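Local coordinates for Dye-decolorizing peroxidase tfu_3078 (Thermobifida fusca, PDB 5FW4), which uses a non-covalently bound heme b and hydrogen peroxide to oxidise a wide range of compounds, anthraquinone dyes above all, at residues L87-E91 / E92-N96. Residues are numbered along the deposited sequence; the frame is centred on the assembly and turned at random.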
loop_
_atom_site.group_PDB
_atom_site.type_symbol
_atom_site.label_atom_id
_atom_site.label_comp_id
_atom_site.label_asym_id
_atom_site.label_seq_id
_atom_site.Cartn_x
_atom_site.Cartn_y
_atom_site.Cartn_z
ATOM N N LEU A 87 10.781 -7.990 -13.707
ATOM C CA LEU A 87 11.975 -8.750 -13.412
ATOM C C LEU A 87 12.848 -8.988 -14.646
ATOM O O LEU A 87 12.346 -9.125 -15.766
ATOM C CB LEU A 87 11.566 -10.104 -12.805
ATOM C CG LEU A 87 10.581 -10.205 -11.632
ATOM C CD1 LEU A 87 9.192 -10.533 -12.117
ATOM C CD2 LEU A 87 11.032 -11.347 -10.677
ATOM N N ASP A 88 14.159 -9.153 -14.416
ATOM C CA ASP A 88 15.117 -9.481 -15.441
ATOM C C ASP A 88 15.627 -10.865 -15.111
ATOM O O ASP A 88 15.574 -11.277 -13.936
ATOM C CB ASP A 88 16.279 -8.493 -15.434
ATOM C CG ASP A 88 15.844 -7.096 -15.910
ATOM O OD1 ASP A 88 14.893 -7.096 -16.686
ATOM O OD2 ASP A 88 16.425 -6.070 -15.483
ATOM N N LEU A 89 16.095 -11.562 -16.138
ATOM C CA LEU A 89 16.907 -12.775 -15.903
ATOM C C LEU A 89 18.078 -12.389 -15.007
ATOM O O LEU A 89 18.641 -11.309 -15.143
ATOM C CB LEU A 89 17.401 -13.320 -17.226
ATOM C CG LEU A 89 16.369 -13.957 -18.130
ATOM C CD1 LEU A 89 16.919 -14.077 -19.548
ATOM C CD2 LEU A 89 15.992 -15.330 -17.566
ATOM N N ALA A 90 18.489 -13.285 -14.107
ATOM C CA ALA A 90 19.612 -13.019 -13.245
ATOM C C ALA A 90 20.846 -12.632 -14.072
ATOM O O ALA A 90 21.048 -13.120 -15.167
ATOM C CB ALA A 90 19.900 -14.256 -12.403
ATOM N N GLU A 91 21.664 -11.757 -13.507
ATOM C CA GLU A 91 22.833 -11.169 -14.157
ATOM C C GLU A 91 23.753 -12.153 -14.890
ATOM O O GLU A 91 24.090 -11.942 -16.041
ATOM C CB GLU A 91 23.642 -10.390 -13.098
ATOM C CG GLU A 91 25.088 -10.064 -13.491
ATOM C CD GLU A 91 25.845 -9.311 -12.394
ATOM O OE1 GLU A 91 25.504 -8.131 -12.134
ATOM O OE2 GLU A 91 26.785 -9.916 -11.806
ATOM N N GLU A 92 24.169 -13.218 -14.202
ATOM C CA GLU A 92 25.079 -14.196 -14.772
ATOM C C GLU A 92 24.408 -14.994 -15.897
ATOM O O GLU A 92 24.953 -15.093 -16.989
ATOM C CB GLU A 92 25.634 -15.127 -13.669
ATOM C CG GLU A 92 26.866 -15.927 -14.069
ATOM C CD GLU A 92 28.077 -15.065 -14.424
ATOM O OE1 GLU A 92 28.212 -13.935 -13.914
ATOM O OE2 GLU A 92 28.915 -15.523 -15.216
ATOM N N ALA A 93 23.223 -15.538 -15.647
ATOM C CA ALA A 93 22.494 -16.295 -16.678
ATOM C C ALA A 93 22.262 -15.472 -17.933
ATOM O O ALA A 93 22.422 -15.971 -19.053
ATOM C CB ALA A 93 21.167 -16.814 -16.142
ATOM N N ARG A 94 21.944 -14.198 -17.726
ATOM C CA ARG A 94 21.562 -13.278 -18.796
ATOM C C ARG A 94 22.680 -12.983 -19.795
ATOM O O ARG A 94 22.413 -12.574 -20.937
ATOM C CB ARG A 94 21.081 -11.958 -18.183
ATOM C CG ARG A 94 20.218 -11.145 -19.138
ATOM C CD ARG A 94 19.680 -9.893 -18.477
ATOM N NE ARG A 94 18.641 -9.273 -19.291
ATOM C CZ ARG A 94 18.865 -8.541 -20.385
ATOM N NH1 ARG A 94 20.097 -8.308 -20.819
ATOM N NH2 ARG A 94 17.839 -8.053 -21.069
ATOM N N LYS A 95 23.925 -13.188 -19.363
ATOM C CA LYS A 95 25.101 -12.876 -20.169
ATOM C C LYS A 95 25.154 -13.609 -21.498
ATOM O O LYS A 95 25.728 -13.091 -22.433
ATOM C CB LYS A 95 26.405 -13.158 -19.390
ATOM C CG LYS A 95 26.524 -12.388 -18.078
ATOM C CD LYS A 95 27.943 -11.928 -17.796
ATOM C CE LYS A 95 27.981 -10.954 -16.627
ATOM N NZ LYS A 95 27.801 -11.608 -15.299
ATOM N N ASN A 96 24.582 -14.811 -21.564
ATOM C CA ASN A 96 24.709 -15.704 -22.732
ATOM C C ASN A 96 23.374 -16.329 -23.111
ATOM O O ASN A 96 22.693 -16.873 -22.240
ATOM C CB ASN A 96 25.686 -16.845 -22.425
ATOM C CG ASN A 96 27.114 -16.360 -22.237
ATOM O OD1 ASN A 96 27.617 -16.327 -21.114
ATOM N ND2 ASN A 96 27.771 -15.975 -23.334
#
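Arg94 N donates to Ala90 O at 2.9 Å, the one hydrogen bond between 87-91 and 92-96. This i to i+4 bond closes the single short helical turn into which the chain folds as it leaves strand 81-89. The side chain of Arg94 doubles back along the end of the strand: with CG anti to the backbone N (chi1 -160°) and an extended chain as far as NE, its CG lies 4.0 Å from Leu89 CB and its CD 3.8 Å from Leu89 O. That course brings the guanidinium to Asp183, whose carboxylate forms a salt bridge with NE and also accepts the backbone N-H of Leu89, tying turn and strand end together.

On the outer side, Lys95 NZ forms a salt bridge to Glu92 OE1 at 2.7 Å, approaching from above the carboxylate plane. Glu91 lies alongside the lysine, pointing the same way, its CG 3.6 Å from Lys95 NZ. Glu91 OE2 is 4.0 Å from Lys95 NZ, beyond a salt bridge, so any attraction between these charges is probably weaker.

Away from the heme, this surface turn connects the first strand of the N-terminal ferredoxin-like half of the DyP-type (dimeric alpha+beta barrel) fold, an antiparallel sheet of order 2-3-1-4 with helices packed on it, to helix 97-120. Leu89 is buried against that helix, helix 148-153 and Phe184 of strand 184-190, while Arg94 rests on Ser149 and Ala153.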